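Fibrinogen-binding protein (Staphylococcus aureus subsp. aureus, PDB 3T49) probably acts as a secreted staphylococcal virulence factor that inhibits complement by binding the C3b-containing convertase. Local coordinates at residues 7-12 against 58-63; 15-20 against 36-41. All coordinates share one frame; numbering follows the deposited sequence.

Contact 1: 7-12 against 58-63; sequences EELRTL and VALEKI
Leu60 is the first residue of helix segment 58-63 to meet segment 7-12, and a single methyl carries its part of the contact. Leu60 CD1 lies 4.0 Å from Leu9 CD1 and 4.1 Å from Leu12 CB, so it touches two residues spaced one helical turn apart. The CB of Leu60 points at the opposing helix, whereas that of Leu9 does not. In Leu9, CG anti to the backbone N (chi1 -178°), with chi2 near 54°, lets CD1 reach Leu60, and the two leucine side chains run at about a right angle. Backbone positions agree with this pairing: the nearest CA atoms, those of Leu12 and Leu60, are 6.9 Å apart, while the short axes approach to 10.3 Å and their N-to-C directions differ by 36°. Such a broadly parallel pairing fits an up-down-up three-helix bundle, as expected for the SCIN family: helices 5-13 and 16-22, consecutive in the chain, together make up the first leg, helix 28-47 the second and helix 50-72 the third. One residue further on, Glu61 contributes aliphatic surface at a more exposed margin. Its CG sits 3.9 Å from Leu12 CD1 and 4.0 Å from Leu12 CD2, touching both branches of the leucine fork. The extended glutamate chain crosses Leu12 roughly perpendicularly, so CG rests on the fork while the carboxylate continues past it, with Glu61 OE2 4.1 Å from Leu12 CD1. No hydrogen bond joins the segments, although Leu12 O receives one from Tyr64 OH of helix 50-72. Glu61 OE2 and Glu8 OE1 remain 6.3 Å apart; if both are ionised, their like charges may disfavour closer approach, and Glu8 has a weak, long ion pair with Lys57.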
ATOM      1  N   GLU A   7      -3.695 -11.711  -6.369  1.00 15.71           N
ATOM      2  CA  GLU A   7      -2.409 -11.606  -7.023  1.00 17.59           C
ATOM      3  C   GLU A   7      -2.036 -10.136  -7.183  1.00 15.72           C
ATOM      4  O   GLU A   7      -0.888  -9.750  -6.932  1.00 15.75           O
ATOM      5  CB  GLU A   7      -2.453 -12.270  -8.408  1.00 21.62           C
ATOM      6  CG  GLU A   7      -1.121 -12.131  -9.146  1.00 34.58           C
ATOM      7  CD  GLU A   7      -1.083 -12.865 -10.487  1.00 47.48           C
ATOM      8  OE1 GLU A   7      -2.113 -13.456 -10.891  1.00 51.81           O
ATOM      9  OE2 GLU A   7      -0.013 -12.848 -11.137  1.00 49.12           O
ATOM     10  N   GLU A   8      -3.017  -9.329  -7.560  1.00 13.52           N
ATOM     11  CA  GLU A   8      -2.810  -7.890  -7.782  1.00 14.42           C
ATOM     12  C   GLU A   8      -2.371  -7.259  -6.460  1.00 12.78           C
ATOM     13  O   GLU A   8      -1.433  -6.449  -6.387  1.00 13.26           O
ATOM     14  CB  GLU A   8      -4.081  -7.208  -8.296  1.00 17.93           C
ATOM     15  CG  GLU A   8      -4.513  -7.623  -9.716  1.00 26.29           C
ATOM     16  CD  GLU A   8      -5.825  -6.967 -10.134  1.00 38.07           C
ATOM     17  OE1 GLU A   8      -6.653  -6.669  -9.238  1.00 38.18           O
ATOM     18  OE2 GLU A   8      -6.030  -6.751 -11.353  1.00 45.44           O
ATOM     19  N   LEU A   9      -2.996  -7.682  -5.374  1.00 11.32           N
ATOM     20  CA  LEU A   9      -2.692  -7.112  -4.068  1.00 10.63           C
ATOM     21  C   LEU A   9      -1.312  -7.546  -3.604  1.00 10.25           C
ATOM     22  O   LEU A   9      -0.566  -6.730  -3.069  1.00 10.85           O
ATOM     23  CB  LEU A   9      -3.768  -7.500  -3.072  1.00  9.80           C
ATOM     24  CG  LEU A   9      -3.609  -6.949  -1.673  1.00  9.35           C
ATOM     25  CD1 LEU A   9      -3.449  -5.422  -1.647  1.00 10.15           C
ATOM     26  CD2 LEU A   9      -4.786  -7.393  -0.823  1.00  9.77           C
ATOM     27  N   ARG A  10      -0.916  -8.801  -3.802  1.00 10.18           N
ATOM     28  CA  ARG A  10       0.433  -9.216  -3.463  1.00 10.98           C
ATOM     29  C   ARG A  10       1.492  -8.409  -4.247  1.00 10.35           C
ATOM     30  O   ARG A  10       2.517  -8.030  -3.669  1.00 11.28           O
ATOM     31  CB  ARG A  10       0.577 -10.743  -3.680  1.00 14.91           C
ATOM     32  CG  ARG A  10       1.964 -11.338  -3.309  1.00 19.70           C
ATOM     33  CD  ARG A  10       2.543 -10.889  -1.965  1.00 20.65           C
ATOM     34  NE  ARG A  10       1.802 -11.400  -0.803  1.00 21.04           N
ATOM     35  CZ  ARG A  10       2.129 -11.193   0.469  1.00 18.94           C
ATOM     36  NH1 ARG A  10       3.181 -10.443   0.779  1.00 24.85           N
ATOM     37  NH2 ARG A  10       1.393 -11.706   1.446  1.00 27.40           N
ATOM     38  N   THR A  11       1.247  -8.167  -5.527  1.00 11.63           N
ATOM     39  CA  THR A  11       2.170  -7.373  -6.338  1.00 12.77           C
ATOM     40  C   THR A  11       2.343  -5.994  -5.712  1.00  9.99           C
ATOM     41  O   THR A  11       3.466  -5.483  -5.619  1.00 12.18           O
ATOM     42  CB  THR A  11       1.687  -7.283  -7.770  1.00 16.17           C
ATOM     43  OG1 THR A  11       1.770  -8.603  -8.354  1.00 18.76           O
ATOM     44  CG2 THR A  11       2.536  -6.322  -8.598  1.00 23.54           C
ATOM     45  N   LEU A  12       1.252  -5.381  -5.262  1.00 10.43           N
ATOM     46  CA  LEU A  12       1.363  -4.073  -4.593  1.00  9.79           C
ATOM     47  C   LEU A  12       2.130  -4.191  -3.295  1.00  9.42           C
ATOM     48  O   LEU A  12       2.968  -3.326  -2.986  1.00 10.44           O
ATOM     49  CB  LEU A  12      -0.012  -3.441  -4.371  1.00 10.79           C
ATOM     50  CG  LEU A  12      -0.693  -2.964  -5.633  1.00 13.16           C
ATOM     51  CD1 LEU A  12      -2.181  -2.797  -5.347  1.00 13.85           C
ATOM     52  CD2 LEU A  12      -0.132  -1.684  -6.177  1.00 14.77           C
ATOM     53  N   VAL A  58      -6.908  -0.386  -3.467  1.00 11.32           N
ATOM     54  CA  VAL A  58      -7.163   1.004  -3.807  1.00 12.21           C
ATOM     55  C   VAL A  58      -6.308   1.919  -2.925  1.00  9.82           C
ATOM     56  O   VAL A  58      -5.736   2.900  -3.425  1.00  9.90           O
ATOM     57  CB  VAL A  58      -8.667   1.325  -3.674  1.00 14.29           C
ATOM     58  CG1 VAL A  58      -8.935   2.816  -3.799  1.00 18.20           C
ATOM     59  CG2 VAL A  58      -9.460   0.556  -4.726  1.00 17.75           C
ATOM     60  N   ALA A  59      -6.202   1.615  -1.652  1.00  9.59           N
ATOM     61  CA  ALA A  59      -5.453   2.480  -0.742  1.00  9.33           C
ATOM     62  C   ALA A  59      -3.976   2.475  -1.073  1.00  8.18           C
ATOM     63  O   ALA A  59      -3.313   3.519  -1.054  1.00  8.78           O
ATOM     64  CB  ALA A  59      -5.664   2.067   0.682  1.00 10.44           C
ATOM     65  N   LEU A  60      -3.411   1.321  -1.331  1.00  8.88           N
ATOM     66  CA  LEU A  60      -2.002   1.243  -1.703  1.00  7.78           C
ATOM     67  C   LEU A  60      -1.737   1.944  -3.035  1.00  8.42           C
ATOM     68  O   LEU A  60      -0.769   2.692  -3.172  1.00  8.77           O
ATOM     69  CB  LEU A  60      -1.507  -0.215  -1.743  1.00  9.16           C
ATOM     70  CG  LEU A  60      -1.338  -0.868  -0.374  1.00  9.97           C
ATOM     71  CD1 LEU A  60      -1.114  -2.373  -0.541  1.00 12.58           C
ATOM     72  CD2 LEU A  60      -0.183  -0.209   0.389  1.00 10.48           C
ATOM     73  N   GLU A  61      -2.556   1.712  -4.053  1.00  8.60           N
ATOM     74  CA  GLU A  61      -2.403   2.427  -5.315  1.00  8.67           C
ATOM     75  C   GLU A  61      -2.443   3.933  -5.077  1.00  8.31           C
ATOM     76  O   GLU A  61      -1.643   4.690  -5.662  1.00 10.55           O
ATOM     77  CB  GLU A  61      -3.504   2.012  -6.318  1.00 10.14           C
ATOM     78  CG  GLU A  61      -3.321   0.597  -6.813  1.00 13.40           C
ATOM     79  CD  GLU A  61      -4.470   0.114  -7.664  1.00 22.02           C
ATOM     80  OE1 GLU A  61      -5.542   0.752  -7.612  1.00 31.31           O
ATOM     81  OE2 GLU A  61      -4.298  -0.928  -8.340  1.00 28.86           O
ATOM     82  N   LYS A  62      -3.342   4.390  -4.225  1.00  8.82           N
ATOM     83  CA  LYS A  62      -3.504   5.818  -3.967  1.00  9.63           C
ATOM     84  C   LYS A  62      -2.230   6.387  -3.304  1.00  9.39           C
ATOM     85  O   LYS A  62      -1.721   7.440  -3.726  1.00  9.93           O
ATOM     86  CB  LYS A  62      -4.719   6.074  -3.074  1.00 11.67           C
ATOM     87  CG  LYS A  62      -4.986   7.549  -2.748  1.00 14.12           C
ATOM     88  CD  LYS A  62      -6.247   7.669  -1.865  1.00 18.59           C
ATOM     89  CE  LYS A  62      -6.610   9.117  -1.558  1.00 29.33           C
ATOM     90  NZ  LYS A  62      -5.763   9.662  -0.463  1.00 37.10           N
ATOM     91  N   ILE A  63      -1.733   5.740  -2.246  1.00  8.77           N
ATOM     92  CA  ILE A  63      -0.580   6.285  -1.519  1.00  8.59           C
ATOM     93  C   ILE A  63       0.700   6.199  -2.371  1.00  8.34           C
ATOM     94  O   ILE A  63       1.534   7.110  -2.329  1.00  8.09           O
ATOM     95  CB  ILE A  63      -0.418   5.639  -0.104  1.00  9.93           C
ATOM     96  CG1 ILE A  63       0.473   6.495   0.820  1.00 11.73           C
ATOM     97  CG2 ILE A  63       0.125   4.202  -0.196  1.00  9.84           C
ATOM     98  CD1 ILE A  63      -0.133   7.830   1.204  1.00 13.53           C
TER

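Contact 2: 15-20 against 36-41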
ATOM      1  N   LYS A  15       5.955  -4.031  -3.246  1.00  8.52           N
ATOM      2  CA  LYS A  15       6.603  -2.712  -3.313  1.00  8.17           C
ATOM      3  C   LYS A  15       6.482  -1.910  -2.029  1.00  8.21           C
ATOM      4  O   LYS A  15       7.032  -0.814  -1.935  1.00  8.77           O
ATOM      5  CB  LYS A  15       5.989  -1.882  -4.441  1.00 10.69           C
ATOM      6  CG  LYS A  15       5.837  -2.611  -5.736  1.00 14.67           C
ATOM      7  CD  LYS A  15       5.265  -1.665  -6.798  1.00 18.43           C
ATOM      8  CE  LYS A  15       4.438  -2.412  -7.853  1.00 29.62           C
ATOM      9  NZ  LYS A  15       5.194  -3.526  -8.447  1.00 40.53           N
ATOM     10  N   SER A  16       5.772  -2.420  -1.039  1.00  9.37           N
ATOM     11  CA  SER A  16       5.455  -1.599   0.131  0.75  9.28           C
ATOM     12  C   SER A  16       6.654  -1.173   0.960  1.00  8.15           C
ATOM     13  O   SER A  16       6.702  -0.043   1.439  1.00 10.13           O
ATOM     14  CB  SER A  16       4.390  -2.272   1.016  0.75  9.76           C
ATOM     15  OG  SER A  16       4.835  -3.529   1.525  0.75 10.07           O
ATOM     16  N   ASN A  17       7.623  -2.063   1.158  1.00  9.61           N
ATOM     17  CA  ASN A  17       8.788  -1.663   1.958  1.00  9.73           C
ATOM     18  C   ASN A  17       9.667  -0.629   1.250  1.00  9.01           C
ATOM     19  O   ASN A  17      10.220   0.264   1.857  1.00 10.89           O
ATOM     20  CB  ASN A  17       9.613  -2.890   2.373  1.00 11.96           C
ATOM     21  CG  ASN A  17       8.875  -3.798   3.349  1.00 17.17           C
ATOM     22  OD1 ASN A  17       8.291  -3.340   4.318  1.00 20.28           O
ATOM     23  ND2 ASN A  17       8.884  -5.089   3.072  1.00 20.56           N
ATOM     24  N   VAL A  18       9.781  -0.766  -0.067  1.00  8.10           N
ATOM     25  CA  VAL A  18      10.485   0.194  -0.887  1.00  8.08           C
ATOM     26  C   VAL A  18       9.806   1.568  -0.748  1.00  6.14           C
ATOM     27  O   VAL A  18      10.463   2.595  -0.533  1.00  7.72           O
ATOM     28  CB  VAL A  18      10.526  -0.282  -2.368  1.00  8.86           C
ATOM     29  CG1 VAL A  18      10.777   0.847  -3.320  1.00 10.20           C
ATOM     30  CG2 VAL A  18      11.613  -1.353  -2.542  1.00 11.58           C
ATOM     31  N   TYR A  19       8.484   1.617  -0.891  1.00  7.42           N
ATOM     32  CA  TYR A  19       7.792   2.878  -0.767  1.00  7.24           C
ATOM     33  C   TYR A  19       7.909   3.432   0.648  1.00  8.94           C
ATOM     34  O   TYR A  19       8.049   4.639   0.800  1.00  9.33           O
ATOM     35  CB  TYR A  19       6.311   2.760  -1.212  1.00  7.85           C
ATOM     36  CG  TYR A  19       6.124   3.029  -2.686  1.00  7.47           C
ATOM     37  CD1 TYR A  19       6.321   2.037  -3.631  1.00  9.68           C
ATOM     38  CD2 TYR A  19       5.822   4.300  -3.136  1.00  6.83           C
ATOM     39  CE1 TYR A  19       6.198   2.292  -4.993  1.00  9.29           C
ATOM     40  CE2 TYR A  19       5.707   4.561  -4.480  1.00  9.68           C
ATOM     41  CZ  TYR A  19       5.893   3.561  -5.390  1.00 10.83           C
ATOM     42  OH  TYR A  19       5.773   3.806  -6.750  1.00 13.79           O
ATOM     43  N   ALA A  20       7.898   2.578   1.663  1.00  8.04           N
ATOM     44  CA  ALA A  20       8.055   3.059   3.043  1.00  9.81           C
ATOM     45  C   ALA A  20       9.414   3.691   3.252  1.00 11.19           C
ATOM     46  O   ALA A  20       9.524   4.707   3.950  1.00 11.80           O
ATOM     47  CB  ALA A  20       7.819   1.920   4.051  1.00 11.16           C
ATOM     48  N   MET A  36      -0.312   0.925   7.742  1.00  9.31           N
ATOM     49  CA  MET A  36      -1.697   0.547   7.976  1.00  9.55           C
ATOM     50  C   MET A  36      -2.186  -0.405   6.884  1.00  9.71           C
ATOM     51  O   MET A  36      -2.850  -1.414   7.154  1.00 11.12           O
ATOM     52  CB  MET A  36      -2.605   1.781   8.038  1.00 11.52           C
ATOM     53  CG  MET A  36      -4.085   1.470   8.111  1.00 14.30           C
ATOM     54  SD  MET A  36      -4.593   0.656   9.598  1.00 20.50           S
ATOM     55  CE  MET A  36      -4.743   2.069  10.686  1.00 26.38           C
ATOM     56  N   ASN A  37      -1.885  -0.059   5.644  1.00 10.35           N
ATOM     57  CA  ASN A  37      -2.380  -0.884   4.565  1.00 11.48           C
ATOM     58  C   ASN A  37      -1.606  -2.155   4.344  1.00 10.36           C
ATOM     59  O   ASN A  37      -2.163  -3.095   3.799  1.00 11.70           O
ATOM     60  CB  ASN A  37      -2.547  -0.053   3.328  1.00 12.81           C
ATOM     61  CG  ASN A  37      -3.779   0.813   3.426  1.00 13.44           C
ATOM     62  OD1 ASN A  37      -4.905   0.311   3.358  1.00 17.18           O
ATOM     63  ND2 ASN A  37      -3.584   2.103   3.631  1.00 13.28           N
ATOM     64  N   GLU A  38      -0.366  -2.232   4.812  1.00 11.06           N
ATOM     65  CA  GLU A  38       0.325  -3.505   4.856  1.00 10.30           C
ATOM     66  C   GLU A  38      -0.437  -4.432   5.753  1.00 10.81           C
ATOM     67  O   GLU A  38      -0.693  -5.589   5.416  1.00 11.88           O
ATOM     68  CB  GLU A  38       1.740  -3.344   5.400  1.00 11.79           C
ATOM     69  CG  GLU A  38       2.679  -2.678   4.424  1.00 13.31           C
ATOM     70  CD  GLU A  38       4.054  -2.438   5.017  1.00 17.72           C
ATOM     71  OE1 GLU A  38       4.340  -2.910   6.150  1.00 23.52           O
ATOM     72  OE2 GLU A  38       4.885  -1.794   4.356  1.00 16.94           O
ATOM     73  N   TYR A  39      -0.805  -3.945   6.927  1.00 10.45           N
ATOM     74  CA  TYR A  39      -1.550  -4.763   7.879  1.00 10.72           C
ATOM     75  C   TYR A  39      -2.887  -5.214   7.306  1.00  9.94           C
ATOM     76  O   TYR A  39      -3.247  -6.398   7.383  1.00 11.43           O
ATOM     77  CB  TYR A  39      -1.766  -3.976   9.181  1.00 13.09           C
ATOM     78  CG  TYR A  39      -2.760  -4.594  10.126  1.00 14.94           C
ATOM     79  CD1 TYR A  39      -2.413  -5.658  10.914  1.00 18.94           C
ATOM     80  CD2 TYR A  39      -4.055  -4.109  10.194  1.00 18.76           C
ATOM     81  CE1 TYR A  39      -3.329  -6.230  11.798  1.00 25.01           C
ATOM     82  CE2 TYR A  39      -4.982  -4.673  11.073  1.00 26.40           C
ATOM     83  CZ  TYR A  39      -4.601  -5.735  11.860  1.00 28.78           C
ATOM     84  OH  TYR A  39      -5.506  -6.312  12.735  1.00 37.64           O
ATOM     85  N   ARG A  40      -3.638  -4.278   6.735  1.00 10.49           N
ATOM     86  CA  ARG A  40      -4.965  -4.598   6.219  1.00 10.24           C
ATOM     87  C   ARG A  40      -4.857  -5.550   5.034  1.00 10.17           C
ATOM     88  O   ARG A  40      -5.648  -6.485   4.942  1.00 11.25           O
ATOM     89  CB  ARG A  40      -5.690  -3.321   5.805  1.00 12.48           C
ATOM     90  CG  ARG A  40      -6.092  -2.444   6.966  1.00 14.77           C
ATOM     91  CD  ARG A  40      -6.831  -1.222   6.497  1.00 17.94           C
ATOM     92  NE  ARG A  40      -7.372  -0.508   7.647  1.00 20.61           N
ATOM     93  CZ  ARG A  40      -7.756   0.758   7.624  1.00 22.59           C
ATOM     94  NH1 ARG A  40      -7.623   1.461   6.521  1.00 28.72           N
ATOM     95  NH2 ARG A  40      -8.245   1.327   8.719  1.00 27.92           N
ATOM     96  N   ALA A  41      -3.898  -5.331   4.143  1.00 10.88           N
ATOM     97  CA  ALA A  41      -3.706  -6.216   2.970  1.00  8.93           C
ATOM     98  C   ALA A  41      -3.331  -7.619   3.389  1.00 10.63           C
ATOM     99  O   ALA A  41      -3.899  -8.612   2.891  1.00 11.12           O
ATOM    100  CB  ALA A  41      -2.641  -5.679   2.054  1.00 11.43           C
TER
HETATM  101  O   HOH W   1       7.285  -1.379   5.449  1.00 19.65           O
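Ser16 and Glu38 form the close, buried part of this contact, both directing their CB toward the opposite helix. The pair brings the short helix 16-22, second part of the first leg of the bundle, against its middle helix, 28-47. Glu38 extends from the backbone with CG anti to the carbonyl carbon (chi1 -73°) and a straight chain beyond, so that one carboxylate oxygen arrives at the serine. Glu38 OE2 lies 3.4 Å from Ser16 CB and 3.3 Å from Ser16 OG, and the methylene Glu38 CG lies 3.8 Å from Ser16 CB. Ser16 OG is hydrogen-bonded to Leu13 O at the end of helix 5-13, so its nearness to Glu38 is best read as packing. Ser16 has a second conformer, which makes the OG distance less certain. Tyr64 of helix 50-72 and Ile34 also pack on Ser16.

The neighbouring Asn17 marks the looser, exposed side. Its OD1 stands 3.7 Å from Glu38 OE2, and the amide and carboxylate planes are turned 83° apart. A water bridges the two acceptors, donating to Glu38 OE2 at 2.7 Å and to Asn17 OD1 at 2.5 Å, the latter distance short enough to be treated with caution. With only 111 Å² buried in total, the segments meet through few atoms.

Two acceptor oxygens face each other here, and a water that donates a hydrogen bond to Glu38 OE2, and apparently a suspiciously short one to Asn17 OD1, can lie between them. Its donation to Glu38 OE2 is compatible with an ionised carboxylate but does not establish it.

How the contacts relate
Contact 1 and contact 2 have centres 9 Å apart and involve all four helices of this single chain. Their segments occur in the order 7-12, 15-20, 36-41 and 58-63, so both partners of contact 2 lie between those of contact 1. Helices 5-13 and 16-22 follow one another and meet different partners, helix 50-72 in contact 1 and helix 28-47 in contact 2. The two sites touch directly: Leu9 CD1 is 3.8 Å from Ala41 CB, and Leu60 CD2 is 3.8 Å from Asn37 CB. Together they close the N-terminal helices onto the long C-terminal pair, so the two N-terminal helices are held against different members of that pair.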